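Local atomic coordinates of aldehyde dehydrogenase 12 (Zea mays, PDB entry 6D97), a protein that catalyses the NAD-dependent oxidation of L-glutamate gamma-semialdehyde to glutamate, the last step of proline catabolism in plants. Residues A[485-490]-A[499-504]; A[327-332]-A[493-498]; A[175-180]-A[531-536]; A[168-173]-A[183-188]; A[27-32]-A[124-129]. One frame throughout, in Å; residues are numbered along the deposited sequence.

Contact 1 of 5, residues A[485-490]-A[499-504]; sequences TTYAGI and QNHWFG
Thr485 meets the loop 499-504 with both branches of its side chain, one polar and one apolar. Its OG1 donates a hydrogen bond of 3.0 Å to the carbonyl O of Gly504, which it reaches a little out of the carbonyl plane. A chi1 of -46° sets OG1 beside the threonine's own backbone N and swings CG2 to the far side of that nitrogen, where it rests 3.7 Å from the carbonyl O of Trp502. The hydroxyl also lies near the plane of the indole, at its edge, with OG1 3.8 Å from Trp502 CD1. Gly504 O takes a second, weak bond from Trp502 NE1 at 3.2 Å.

Further along the strand, His501 and Tyr487 approach each other. The imidazole of His501 stands between its backbone N and carbonyl carbon (chi1 66°), and its ND1 donates to Trp502 O over 3.0 Å, coming from above that carbonyl plane. With the ring's rotation fixed in this way, CE1 looks to the strand, and Tyr487 OH lies in the imidazole plane at the edge, 3.4 Å from His501 CE1. The two rings meet obliquely, their planes 72° apart.

Strand 485-488 is the last of the seven-stranded sheet within this chain, but a strand of the second subunit pairs with it in parallel, and His527 of that subunit meets the Trp502 ring. Chemically, the buried carbonyls of Trp502 and Gly504 are both answered by side-chain donors, which implies that polar side chains anchor this irregular loop beside the strand at a subunit interface.

Contact 2 of 5, residues A[327-332]-A[493-498]; sequences KCSAQS and RTTGAP
In Thr494 and Thr495 alike, OG1 is wedged between the backbone N and the carbonyl carbon (chi1 69° and 68°), and CG2 points away from the carbonyl carbon. For Thr494 this presents the hydroxyl to Ser329: OG1 donates to Ser329 O across 2.9 Å, in the carbonyl plane, with a C=O...O angle of 156°. For Thr495 it is the methyl that comes forward, CG2 lying 3.2 Å from Ser329 O and 3.6 Å from Ala330 CA, so that one carbonyl oxygen touches a hydroxyl and a methyl of successive threonines. The Ser329 OG stands 3.5 Å from the same Thr495 CG2.

The segment 327-332 forms a type I turn from Lys327 to Ala330 and then enters strand 331-337 of the seven-stranded sheet. The Gly-Gln-Lys-Cys sequence that runs into this segment and ends at Cys328 fits the cysteine signature of the aldehyde dehydrogenase family, consistent with Cys328 being the active-site cysteine.

The extended chain of Lys327 crosses Thr495 at about a right angle, with Lys327 CD 4.0 Å from Thr495 CB. At its end a water accepts from Lys327 NZ at 2.8 Å and donates to Thr495 OG1 at 2.6 Å; outside the two segments NZ is bonded to Gln144, and Thr495 OG1 to Asp319. The loop is braced from within by Arg493, whose NH2 donates to Gly496 O over 2.8 Å, the oxygen lying in the guanidinium plane.

Contact 3 of 5, residues A[175-180]-A[531-536]; sequences GNHLGQ and IYDVGP
His177 and Gln180 grip the two carboxylate oxygens of Asp533 from different directions, and this is the tight part of the contact. His177 NE2 donates to OD1 of Asp533 at 3.0 Å on its syn lone pair, ring and carboxylate planes lying 27° apart. Gln180 NE2 reaches Asp533 OD2 at 2.9 Å from well above the carboxylate plane. With CG on the far side of the backbone N (chi1 -172°), the glutamine chain runs out extended, and its OE1 accepts from Asn176 N at 2.8 Å, which fixes the turn of the amide.

The backbones are equally close. Gly179 ends a type II turn's central pair and gives its O to Val534 N at 2.9 Å, while its CA rests 3.2 Å from Gly535 O, an approach made without any side chain between.

Toward the exposed Pro536, which follows a cis peptide, the contact loosens. Leu178 CD2 touches Pro536 CD at 3.6 Å, and water does the rest: one molecule links Leu178 O to Pro536 O, and another joins Leu178 O, Asp533 OD1 and Gly535 N.

The turn between strands 170-174 and 180-187 is thus joined to the end of strand 526-533, the neighbour of 180-187 in a three-stranded antiparallel sheet. Beyond it, Ile531 and Tyr532 pair in parallel with a strand of the second subunit, whose Arg493 forms a long, weak ion pair with Asp533.

Contact 4 of 5, residues A[168-173]-A[183-188]; sequences ARSFAV and NGYRWP
The beta hairpin of strands 170-174 and 180-187, part of the projecting sheet that aldehyde dehydrogenases use for oligomerisation, pairs Phe171 with Gly184 in antiparallel, hydrogen-bonded fashion. Phe171 N donates to Gly184 O at 3.2 Å, and Gly184 N returns a bond of 2.9 Å to Phe171 O. Ala172 and Asn183 follow as a non-hydrogen-bonded pair.

With CG between the backbone N and carbonyl carbon (chi1 62°), the phenyl ring of Phe171 folds back across the hairpin. One face lies over Gly184 CA, which sits 4.2 Å from the ring centroid in a CH-pi contact; the bare glycine lets the ring settle this close. On the other face of the sheet Ser170 packs against Tyr185, its OG 3.4 Å from Tyr185 CE1. Where the strands part, a water spans them, donating to Ala168 O at 2.7 Å and accepting from Arg186 N at 2.9 Å.

Strand 180-187 is the middle of the three-stranded sheet and bonds to strand 526-533 along its other edge. Strand 170-174, outermost within the chain, pairs antiparallel with the fourth subunit, whose Arg169 makes a cation-pi contact with Phe171, so the sheet continues through the interface.

Contact 5 of 5, residues A[27-32]-A[124-129]; sequences PSFATV and PTVLDF
Phe129 pushes its ring into the turn formed by Pro27, Phe29 and Ala30, and most of the contact is built round it. The aromatic part is an offset edge-to-face pair: the edge of Phe29 is turned to the face of Phe129, with centroids 5.8 Å apart and planes at 89°. A chi1 of 169° carries the Phe129 ring away from its own backbone N and out from the helix, whereas Phe29 folds its ring between its backbone N and carbonyl carbon, back toward the helix.

Aliphatic contacts fill in round the two rings. Pro27 CD lies 3.5 Å from Phe129 CD1, and Ala30 CB comes within 3.6 Å of Phe129 CZ. Val126, three residues before Phe129 on the helix, touches two residues of the turn with its two methyls: its CG2 is 4.0 Å from Pro27 CG, and its CG1 sits at the edge of the Phe29 ring, 4.0 Å from CZ of Phe29.

The polar element is slight. Val32 O faces the rim of Phe129 in the ring plane, 3.2 Å from CE1, where the ring's hydrogens are weakly positive. Within the segment 27-32, Ala30 N donates to Pro27 O at 3.1 Å and keeps the type I turn in shape.

The N-terminal loop is thereby laid on the first turns of helix 124-137. Phe29 also reaches Met120 of helix 105-121 and Leu237 of helix 229-240, so it sits where three helices converge.

Overall arrangement
From the N terminus, contact 5 closes first, bringing the opening loop onto helix 124-137. Next come contacts 4 and 3, whose segments alternate: 168-173 pairs with 183-188 in a hairpin, while 175-180, between them, waits for 531-536 near the C terminus. Contact 3 therefore spans nearly the whole remaining chain, including the NAD-binding part with its five-stranded parallel sheet and contacts 1 and 2. These two also cross, since 493-498 falls between 485-490 and 499-504; they touch through Tyr487 and Phe503 and tie one loop to the seven-stranded sheet. Contacts 3 and 4 share the three-stranded sheet, and contacts 1, 3 and 4, and contact 2 through Arg493, reach the second subunit.

Contact 1 of 5, residues A[485-490]-A[499-504]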
# COMPACT_ATOMS: atom_id res chain seq x y z
N THR A 485 14.02 4.04 16.01
CA THR A 485 12.80 4.13 16.81
C THR A 485 12.91 5.38 17.67
O THR A 485 13.33 5.32 18.82
CB THR A 485 12.58 2.89 17.65
OG1 THR A 485 12.80 1.72 16.85
CG2 THR A 485 11.16 2.88 18.17
N THR A 486 12.51 6.51 17.10
CA THR A 486 12.66 7.81 17.73
C THR A 486 11.30 8.35 18.14
O THR A 486 10.37 8.38 17.33
CB THR A 486 13.35 8.80 16.78
OG1 THR A 486 14.64 8.29 16.41
CG2 THR A 486 13.51 10.15 17.45
N TYR A 487 11.19 8.76 19.40
CA TYR A 487 9.98 9.36 19.93
C TYR A 487 10.17 10.87 20.05
O TYR A 487 11.24 11.34 20.43
CB TYR A 487 9.62 8.77 21.30
CG TYR A 487 9.41 7.27 21.31
CD1 TYR A 487 10.49 6.39 21.23
CD2 TYR A 487 8.14 6.72 21.42
CE1 TYR A 487 10.31 5.03 21.26
CE2 TYR A 487 7.94 5.35 21.43
CZ TYR A 487 9.03 4.51 21.35
OH TYR A 487 8.85 3.15 21.37
N ALA A 488 9.13 11.63 19.71
CA ALA A 488 9.22 13.08 19.66
C ALA A 488 7.96 13.69 20.27
O ALA A 488 6.85 13.32 19.90
CB ALA A 488 9.40 13.58 18.22
N GLY A 489 8.15 14.64 21.18
CA GLY A 489 7.05 15.24 21.89
C GLY A 489 7.41 15.40 23.35
O GLY A 489 8.42 14.85 23.79
N ILE A 490 6.61 16.15 24.12
CA ILE A 490 6.94 16.33 25.53
C ILE A 490 6.81 15.03 26.30
O ILE A 490 7.42 14.88 27.37
CB ILE A 490 6.06 17.44 26.15
CG1 ILE A 490 6.78 18.09 27.33
CG2 ILE A 490 4.71 16.89 26.58
CD1 ILE A 490 8.09 18.77 26.96
N GLN A 499 3.66 -3.48 20.23
CA GLN A 499 3.54 -4.21 18.98
C GLN A 499 2.83 -3.42 17.89
O GLN A 499 2.83 -3.87 16.73
CB GLN A 499 2.80 -5.53 19.21
CG GLN A 499 1.29 -5.37 19.38
CD GLN A 499 0.90 -4.56 20.61
OE1 GLN A 499 1.49 -4.72 21.68
NE2 GLN A 499 -0.09 -3.70 20.46
N ASN A 500 2.23 -2.28 18.21
CA ASN A 500 1.50 -1.53 17.19
C ASN A 500 2.40 -0.68 16.31
O ASN A 500 1.92 -0.13 15.31
CB ASN A 500 0.43 -0.65 17.83
CG ASN A 500 0.93 0.10 19.05
OD1 ASN A 500 1.11 -0.49 20.11
ND2 ASN A 500 1.14 1.40 18.90
N HIS A 501 3.69 -0.54 16.64
CA HIS A 501 4.58 0.14 15.72
C HIS A 501 5.96 -0.49 15.76
O HIS A 501 6.29 -1.28 16.65
CB HIS A 501 4.65 1.65 16.00
CG HIS A 501 5.27 2.01 17.31
ND1 HIS A 501 6.63 1.97 17.52
CD2 HIS A 501 4.72 2.45 18.46
CE1 HIS A 501 6.89 2.36 18.76
NE2 HIS A 501 5.75 2.65 19.35
N TRP A 502 6.74 -0.15 14.74
CA TRP A 502 8.06 -0.72 14.52
C TRP A 502 8.98 -0.50 15.71
O TRP A 502 8.95 0.55 16.36
CB TRP A 502 8.65 -0.09 13.26
CG TRP A 502 10.12 -0.27 13.05
CD1 TRP A 502 11.14 0.38 13.69
CD2 TRP A 502 10.74 -1.13 12.09
NE1 TRP A 502 12.35 -0.05 13.21
CE2 TRP A 502 12.14 -0.97 12.22
CE3 TRP A 502 10.25 -2.03 11.13
CZ2 TRP A 502 13.05 -1.68 11.43
CZ3 TRP A 502 11.16 -2.73 10.35
CH2 TRP A 502 12.54 -2.54 10.50
N PHE A 503 9.78 -1.52 16.01
CA PHE A 503 10.96 -1.38 16.86
C PHE A 503 12.13 -2.01 16.13
O PHE A 503 12.04 -3.15 15.67
CB PHE A 503 10.77 -2.03 18.23
CG PHE A 503 12.01 -1.99 19.10
CD1 PHE A 503 12.24 -0.93 19.96
CD2 PHE A 503 12.95 -3.01 19.04
CE1 PHE A 503 13.37 -0.89 20.75
CE2 PHE A 503 14.09 -2.97 19.82
CZ PHE A 503 14.30 -1.91 20.68
N GLY A 504 13.23 -1.26 16.05
CA GLY A 504 14.40 -1.71 15.34
C GLY A 504 15.31 -0.55 15.02
O GLY A 504 14.90 0.62 15.08

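Contact 2 of 5, residues A[327-332]-A[493-498]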
# COMPACT_ATOMS: atom_id res chain seq x y z
N LYS A 327 17.55 -2.92 29.08
CA LYS A 327 16.77 -2.86 27.85
C LYS A 327 17.66 -2.34 26.74
O LYS A 327 18.44 -1.40 26.95
CB LYS A 327 15.55 -1.94 28.01
CG LYS A 327 14.61 -2.34 29.13
CD LYS A 327 13.42 -1.39 29.20
CE LYS A 327 12.24 -2.04 29.92
NZ LYS A 327 11.12 -1.09 30.11
N CYS A 328 17.57 -2.95 25.55
CA CYS A 328 18.30 -2.39 24.42
C CYS A 328 17.85 -0.97 24.09
O CYS A 328 18.53 -0.29 23.32
CB CYS A 328 18.17 -3.27 23.18
SG CYS A 328 17.06 -4.68 23.38
N SER A 329 16.72 -0.53 24.66
CA SER A 329 16.15 0.79 24.42
C SER A 329 16.38 1.75 25.58
O SER A 329 15.87 2.88 25.53
CB SER A 329 14.65 0.66 24.14
OG SER A 329 13.97 0.04 25.22
N ALA A 330 17.13 1.35 26.60
CA ALA A 330 17.23 2.14 27.82
C ALA A 330 17.98 3.45 27.58
O ALA A 330 18.89 3.54 26.75
CB ALA A 330 17.92 1.34 28.92
N GLN A 331 17.57 4.48 28.32
CA GLN A 331 18.19 5.80 28.25
C GLN A 331 19.61 5.73 28.80
O GLN A 331 19.81 5.49 29.99
CB GLN A 331 17.34 6.80 29.04
CG GLN A 331 17.97 8.16 29.26
CD GLN A 331 16.99 9.15 29.86
OE1 GLN A 331 15.84 9.24 29.43
NE2 GLN A 331 17.43 9.90 30.87
N SER A 332 20.60 5.93 27.92
CA SER A 332 22.00 5.88 28.32
C SER A 332 22.66 7.24 28.39
O SER A 332 23.69 7.38 29.06
CB SER A 332 22.80 4.99 27.35
OG SER A 332 22.44 3.63 27.49
N ARG A 493 9.75 9.12 25.04
CA ARG A 493 10.47 8.16 25.85
C ARG A 493 11.48 7.43 24.96
O ARG A 493 11.47 7.58 23.74
CB ARG A 493 9.51 7.16 26.50
CG ARG A 493 8.70 6.35 25.48
CD ARG A 493 7.49 5.68 26.11
NE ARG A 493 7.04 4.53 25.32
CZ ARG A 493 6.17 4.60 24.32
NH1 ARG A 493 5.62 5.77 23.99
NH2 ARG A 493 5.83 3.50 23.66
N THR A 494 12.35 6.64 25.58
CA THR A 494 13.24 5.79 24.81
C THR A 494 12.84 4.32 24.85
O THR A 494 13.22 3.57 23.94
CB THR A 494 14.69 5.91 25.30
OG1 THR A 494 14.82 5.34 26.60
CG2 THR A 494 15.11 7.37 25.35
N THR A 495 12.08 3.90 25.85
CA THR A 495 11.76 2.49 26.06
C THR A 495 10.28 2.22 25.84
O THR A 495 9.46 3.14 25.75
CB THR A 495 12.16 2.05 27.48
OG1 THR A 495 11.32 2.70 28.44
CG2 THR A 495 13.60 2.42 27.75
N GLY A 496 9.95 0.94 25.77
CA GLY A 496 8.56 0.51 25.76
C GLY A 496 7.88 0.55 24.41
O GLY A 496 6.72 0.94 24.32
N ALA A 497 8.58 0.15 23.36
CA ALA A 497 7.96 0.09 22.04
C ALA A 497 6.98 -1.07 21.99
O ALA A 497 7.40 -2.23 22.16
CB ALA A 497 9.03 -0.07 20.96
N PRO A 498 5.69 -0.83 21.79
CA PRO A 498 4.73 -1.93 21.77
C PRO A 498 4.58 -2.53 20.38
O PRO A 498 5.28 -2.14 19.44
CB PRO A 498 3.43 -1.26 22.25
CG PRO A 498 3.56 0.15 21.76
CD PRO A 498 5.03 0.49 21.69
O HOH W 1 11.74 1.59 30.70

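Contact 3 of 5, residues A[175-180]-A[531-536]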
# COMPACT_ATOMS: atom_id res chain seq x y z
N GLY A 175 0.93 -6.11 -17.92
CA GLY A 175 2.07 -6.20 -18.80
C GLY A 175 1.92 -5.32 -20.03
O GLY A 175 1.06 -4.45 -20.12
N ASN A 176 2.79 -5.59 -21.01
CA ASN A 176 2.87 -4.77 -22.22
C ASN A 176 1.85 -5.17 -23.28
O ASN A 176 1.69 -4.44 -24.26
CB ASN A 176 4.27 -4.85 -22.83
CG ASN A 176 5.31 -4.14 -21.98
OD1 ASN A 176 5.02 -3.64 -20.90
ND2 ASN A 176 6.54 -4.09 -22.49
N HIS A 177 1.17 -6.30 -23.10
CA HIS A 177 0.27 -6.82 -24.12
C HIS A 177 -0.65 -7.84 -23.47
O HIS A 177 -0.42 -8.28 -22.34
CB HIS A 177 1.04 -7.44 -25.29
CG HIS A 177 2.07 -8.44 -24.85
ND1 HIS A 177 3.42 -8.15 -24.82
CD2 HIS A 177 1.95 -9.72 -24.42
CE1 HIS A 177 4.09 -9.21 -24.39
NE2 HIS A 177 3.22 -10.18 -24.15
N LEU A 178 -1.69 -8.23 -24.21
CA LEU A 178 -2.65 -9.22 -23.74
C LEU A 178 -1.93 -10.47 -23.26
O LEU A 178 -1.01 -10.96 -23.92
CB LEU A 178 -3.63 -9.56 -24.86
CG LEU A 178 -4.69 -10.63 -24.59
CD1 LEU A 178 -5.64 -10.17 -23.48
CD2 LEU A 178 -5.46 -10.92 -25.86
N GLY A 179 -2.33 -10.97 -22.10
CA GLY A 179 -1.76 -12.18 -21.56
C GLY A 179 -0.54 -12.00 -20.69
O GLY A 179 -0.05 -12.98 -20.12
N GLN A 180 -0.03 -10.78 -20.55
CA GLN A 180 1.15 -10.52 -19.74
C GLN A 180 0.77 -9.68 -18.53
O GLN A 180 0.12 -8.64 -18.67
CB GLN A 180 2.24 -9.81 -20.55
CG GLN A 180 3.57 -9.70 -19.82
CD GLN A 180 4.59 -8.88 -20.58
OE1 GLN A 180 4.57 -7.64 -20.56
NE2 GLN A 180 5.49 -9.56 -21.28
N ILE A 531 6.11 -13.43 -13.49
CA ILE A 531 5.57 -12.70 -14.63
C ILE A 531 4.85 -13.70 -15.52
O ILE A 531 5.48 -14.56 -16.14
CB ILE A 531 6.67 -11.97 -15.42
CG1 ILE A 531 7.48 -11.05 -14.51
CG2 ILE A 531 6.07 -11.21 -16.59
CD1 ILE A 531 8.78 -11.67 -14.00
N TYR A 532 3.52 -13.58 -15.58
CA TYR A 532 2.75 -14.41 -16.49
C TYR A 532 2.77 -13.82 -17.89
O TYR A 532 2.73 -12.59 -18.06
CB TYR A 532 1.31 -14.57 -15.99
CG TYR A 532 1.21 -15.36 -14.70
CD1 TYR A 532 1.28 -16.75 -14.70
CD2 TYR A 532 1.04 -14.71 -13.48
CE1 TYR A 532 1.19 -17.47 -13.52
CE2 TYR A 532 0.94 -15.42 -12.30
CZ TYR A 532 1.02 -16.80 -12.33
OH TYR A 532 0.92 -17.50 -11.15
N ASP A 533 2.86 -14.69 -18.88
CA ASP A 533 2.91 -14.31 -20.29
C ASP A 533 2.31 -15.46 -21.09
O ASP A 533 3.03 -16.23 -21.73
CB ASP A 533 4.34 -14.02 -20.72
CG ASP A 533 4.42 -12.94 -21.78
OD1 ASP A 533 3.37 -12.63 -22.39
OD2 ASP A 533 5.52 -12.39 -22.00
N VAL A 534 0.98 -15.58 -21.05
CA VAL A 534 0.30 -16.79 -21.50
C VAL A 534 -0.10 -16.75 -22.97
O VAL A 534 -0.60 -17.76 -23.49
CB VAL A 534 -0.96 -17.05 -20.67
CG1 VAL A 534 -0.60 -17.25 -19.20
CG2 VAL A 534 -1.93 -15.88 -20.82
N GLY A 535 0.09 -15.63 -23.65
CA GLY A 535 -0.38 -15.49 -25.00
C GLY A 535 -1.67 -14.70 -25.07
O GLY A 535 -2.11 -14.10 -24.08
N PRO A 536 -2.32 -14.69 -26.24
CA PRO A 536 -1.93 -15.43 -27.46
C PRO A 536 -0.70 -14.85 -28.16
O PRO A 536 -0.40 -13.67 -28.03
CB PRO A 536 -3.16 -15.29 -28.35
CG PRO A 536 -3.75 -13.99 -27.94
CD PRO A 536 -3.55 -13.92 -26.45
O HOH W 2 -0.80 -11.27 -26.54
O HOH W 3 0.95 -12.87 -23.75

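Contact 4 of 5, residues A[168-173]-A[183-188]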
# COMPACT_ATOMS: atom_id res chain seq x y z
N ALA A 168 0.83 -12.50 3.32
CA ALA A 168 1.23 -12.99 2.01
C ALA A 168 0.51 -12.28 0.87
O ALA A 168 0.49 -12.80 -0.25
CB ALA A 168 1.01 -14.50 1.92
N ARG A 169 -0.11 -11.13 1.15
CA ARG A 169 -0.64 -10.29 0.09
C ARG A 169 0.44 -9.98 -0.93
O ARG A 169 1.60 -9.74 -0.59
CB ARG A 169 -1.18 -8.99 0.71
CG ARG A 169 -1.72 -7.93 -0.23
CD ARG A 169 -2.05 -6.69 0.58
NE ARG A 169 -2.62 -5.59 -0.20
CZ ARG A 169 -3.87 -5.15 -0.06
NH1 ARG A 169 -4.67 -5.71 0.83
NH2 ARG A 169 -4.31 -4.15 -0.80
N SER A 170 0.06 -10.05 -2.21
CA SER A 170 0.95 -9.74 -3.32
C SER A 170 0.34 -8.61 -4.14
O SER A 170 -0.84 -8.28 -4.01
CB SER A 170 1.18 -10.98 -4.19
OG SER A 170 -0.03 -11.46 -4.75
N PHE A 171 1.16 -8.00 -5.00
CA PHE A 171 0.67 -7.00 -5.93
C PHE A 171 0.91 -7.48 -7.36
O PHE A 171 1.64 -8.45 -7.60
CB PHE A 171 1.32 -5.63 -5.70
CG PHE A 171 2.81 -5.61 -5.88
CD1 PHE A 171 3.66 -5.86 -4.81
CD2 PHE A 171 3.37 -5.29 -7.11
CE1 PHE A 171 5.02 -5.83 -4.96
CE2 PHE A 171 4.73 -5.25 -7.27
CZ PHE A 171 5.57 -5.52 -6.20
N ALA A 172 0.24 -6.82 -8.30
CA ALA A 172 0.40 -7.15 -9.71
C ALA A 172 0.25 -5.88 -10.52
O ALA A 172 -0.38 -4.91 -10.09
CB ALA A 172 -0.60 -8.22 -10.17
N VAL A 173 0.88 -5.89 -11.70
CA VAL A 173 0.87 -4.75 -12.62
C VAL A 173 0.59 -5.31 -14.01
O VAL A 173 1.13 -6.37 -14.36
CB VAL A 173 2.19 -3.97 -12.57
CG1 VAL A 173 2.13 -2.75 -13.45
CG2 VAL A 173 2.51 -3.55 -11.14
N ASN A 183 3.79 -10.07 -11.25
CA ASN A 183 3.33 -10.21 -9.87
C ASN A 183 4.52 -10.17 -8.92
O ASN A 183 5.56 -10.76 -9.19
CB ASN A 183 2.57 -11.52 -9.68
CG ASN A 183 1.39 -11.65 -10.62
OD1 ASN A 183 1.56 -11.89 -11.81
ND2 ASN A 183 0.19 -11.51 -10.09
N GLY A 184 4.34 -9.49 -7.79
CA GLY A 184 5.35 -9.48 -6.75
C GLY A 184 4.89 -10.16 -5.48
O GLY A 184 3.92 -9.70 -4.85
N TYR A 185 5.57 -11.23 -5.07
CA TYR A 185 5.18 -12.02 -3.92
C TYR A 185 6.19 -11.87 -2.79
O TYR A 185 7.32 -11.43 -2.99
CB TYR A 185 5.05 -13.50 -4.28
CG TYR A 185 3.89 -13.84 -5.18
CD1 TYR A 185 2.63 -14.12 -4.65
CD2 TYR A 185 4.04 -13.89 -6.57
CE1 TYR A 185 1.56 -14.43 -5.47
CE2 TYR A 185 2.99 -14.20 -7.39
CZ TYR A 185 1.75 -14.47 -6.84
OH TYR A 185 0.70 -14.78 -7.67
N ARG A 186 5.76 -12.25 -1.59
CA ARG A 186 6.65 -12.39 -0.44
C ARG A 186 6.94 -13.88 -0.29
O ARG A 186 6.08 -14.65 0.15
CB ARG A 186 6.02 -11.81 0.82
CG ARG A 186 5.56 -10.37 0.72
CD ARG A 186 6.67 -9.46 0.22
NE ARG A 186 7.89 -9.60 1.00
CZ ARG A 186 9.01 -8.92 0.77
NH1 ARG A 186 9.06 -8.05 -0.23
NH2 ARG A 186 10.08 -9.11 1.53
N TRP A 187 8.15 -14.28 -0.66
CA TRP A 187 8.57 -15.67 -0.61
C TRP A 187 9.31 -15.96 0.68
O TRP A 187 10.07 -15.11 1.16
CB TRP A 187 9.47 -16.00 -1.79
CG TRP A 187 9.12 -17.27 -2.48
CD1 TRP A 187 9.87 -18.41 -2.55
CD2 TRP A 187 7.91 -17.53 -3.20
NE1 TRP A 187 9.20 -19.36 -3.28
CE2 TRP A 187 7.99 -18.85 -3.68
CE3 TRP A 187 6.77 -16.78 -3.47
CZ2 TRP A 187 6.97 -19.44 -4.43
CZ3 TRP A 187 5.75 -17.36 -4.22
CH2 TRP A 187 5.87 -18.68 -4.69
N PRO A 188 9.15 -17.15 1.26
CA PRO A 188 9.91 -17.49 2.46
C PRO A 188 11.37 -17.75 2.11
O PRO A 188 11.76 -17.81 0.94
CB PRO A 188 9.23 -18.76 2.96
CG PRO A 188 8.68 -19.39 1.73
CD PRO A 188 8.26 -18.25 0.84
O HOH W 4 2.89 -12.25 -1.33

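Contact 5 of 5, residues A[27-32]-A[124-129]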
# COMPACT_ATOMS: atom_id res chain seq x y z
N PRO A 27 -0.62 -23.56 34.93
CA PRO A 27 -1.40 -23.98 33.75
C PRO A 27 -1.07 -25.39 33.31
O PRO A 27 -0.05 -25.98 33.67
CB PRO A 27 -0.99 -22.96 32.68
CG PRO A 27 -0.52 -21.78 33.46
CD PRO A 27 0.17 -22.35 34.65
N SER A 28 -1.97 -25.92 32.46
CA SER A 28 -1.89 -27.32 32.04
C SER A 28 -0.61 -27.60 31.27
O SER A 28 0.05 -28.63 31.49
CB SER A 28 -3.12 -27.67 31.20
OG SER A 28 -2.88 -28.80 30.38
N PHE A 29 -0.23 -26.70 30.36
CA PHE A 29 0.95 -26.94 29.54
C PHE A 29 2.24 -26.86 30.35
O PHE A 29 3.29 -27.30 29.86
CB PHE A 29 1.00 -25.93 28.40
CG PHE A 29 1.08 -24.50 28.87
CD1 PHE A 29 2.30 -23.92 29.18
CD2 PHE A 29 -0.07 -23.73 28.98
CE1 PHE A 29 2.38 -22.62 29.61
CE2 PHE A 29 0.00 -22.42 29.41
CZ PHE A 29 1.23 -21.86 29.72
N ALA A 30 2.19 -26.31 31.56
CA ALA A 30 3.41 -25.99 32.28
C ALA A 30 4.06 -27.24 32.87
O ALA A 30 3.37 -28.16 33.32
CB ALA A 30 3.11 -24.98 33.39
N THR A 31 5.39 -27.26 32.84
CA THR A 31 6.18 -28.26 33.55
C THR A 31 6.96 -27.64 34.70
O THR A 31 7.81 -28.31 35.29
CB THR A 31 7.13 -28.98 32.59
OG1 THR A 31 7.98 -28.02 31.94
CG2 THR A 31 6.35 -29.75 31.54
N VAL A 32 6.69 -26.38 35.03
CA VAL A 32 7.43 -25.65 36.05
C VAL A 32 6.47 -24.76 36.82
O VAL A 32 5.49 -24.25 36.27
CB VAL A 32 8.58 -24.83 35.44
CG1 VAL A 32 8.04 -23.71 34.55
CG2 VAL A 32 9.49 -24.27 36.52
N PRO A 124 -5.84 -14.61 33.09
CA PRO A 124 -5.07 -14.03 34.20
C PRO A 124 -4.06 -14.97 34.83
O PRO A 124 -2.95 -14.55 35.15
CB PRO A 124 -6.17 -13.63 35.20
CG PRO A 124 -7.35 -13.35 34.34
CD PRO A 124 -7.28 -14.33 33.20
N THR A 125 -4.41 -16.25 35.00
CA THR A 125 -3.47 -17.18 35.60
C THR A 125 -2.29 -17.48 34.68
O THR A 125 -1.19 -17.78 35.16
CB THR A 125 -4.17 -18.48 36.00
OG1 THR A 125 -4.80 -19.06 34.85
CG2 THR A 125 -5.22 -18.21 37.07
N VAL A 126 -2.50 -17.41 33.36
CA VAL A 126 -1.40 -17.66 32.44
C VAL A 126 -0.51 -16.43 32.31
O VAL A 126 0.72 -16.53 32.25
CB VAL A 126 -1.94 -18.12 31.07
CG1 VAL A 126 -0.79 -18.42 30.12
CG2 VAL A 126 -2.83 -19.34 31.24
N LEU A 127 -1.13 -15.24 32.27
CA LEU A 127 -0.38 -13.99 32.36
C LEU A 127 0.53 -13.99 33.58
O LEU A 127 1.74 -13.74 33.48
CB LEU A 127 -1.33 -12.80 32.42
CG LEU A 127 -2.07 -12.24 31.20
CD1 LEU A 127 -3.18 -11.30 31.65
CD2 LEU A 127 -1.11 -11.52 30.27
N ASP A 128 -0.05 -14.28 34.74
CA ASP A 128 0.72 -14.27 35.98
C ASP A 128 1.82 -15.33 35.96
O ASP A 128 2.94 -15.08 36.42
CB ASP A 128 -0.22 -14.48 37.16
CG ASP A 128 0.50 -14.44 38.49
OD1 ASP A 128 0.97 -13.35 38.87
OD2 ASP A 128 0.59 -15.50 39.14
N PHE A 129 1.52 -16.51 35.42
CA PHE A 129 2.52 -17.57 35.31
C PHE A 129 3.74 -17.09 34.54
O PHE A 129 4.88 -17.22 35.00
CB PHE A 129 1.90 -18.79 34.64
CG PHE A 129 2.89 -19.84 34.23
CD1 PHE A 129 3.30 -20.81 35.12
CD2 PHE A 129 3.41 -19.85 32.94
CE1 PHE A 129 4.22 -21.78 34.75
CE2 PHE A 129 4.32 -20.81 32.56
CZ PHE A 129 4.73 -21.78 33.46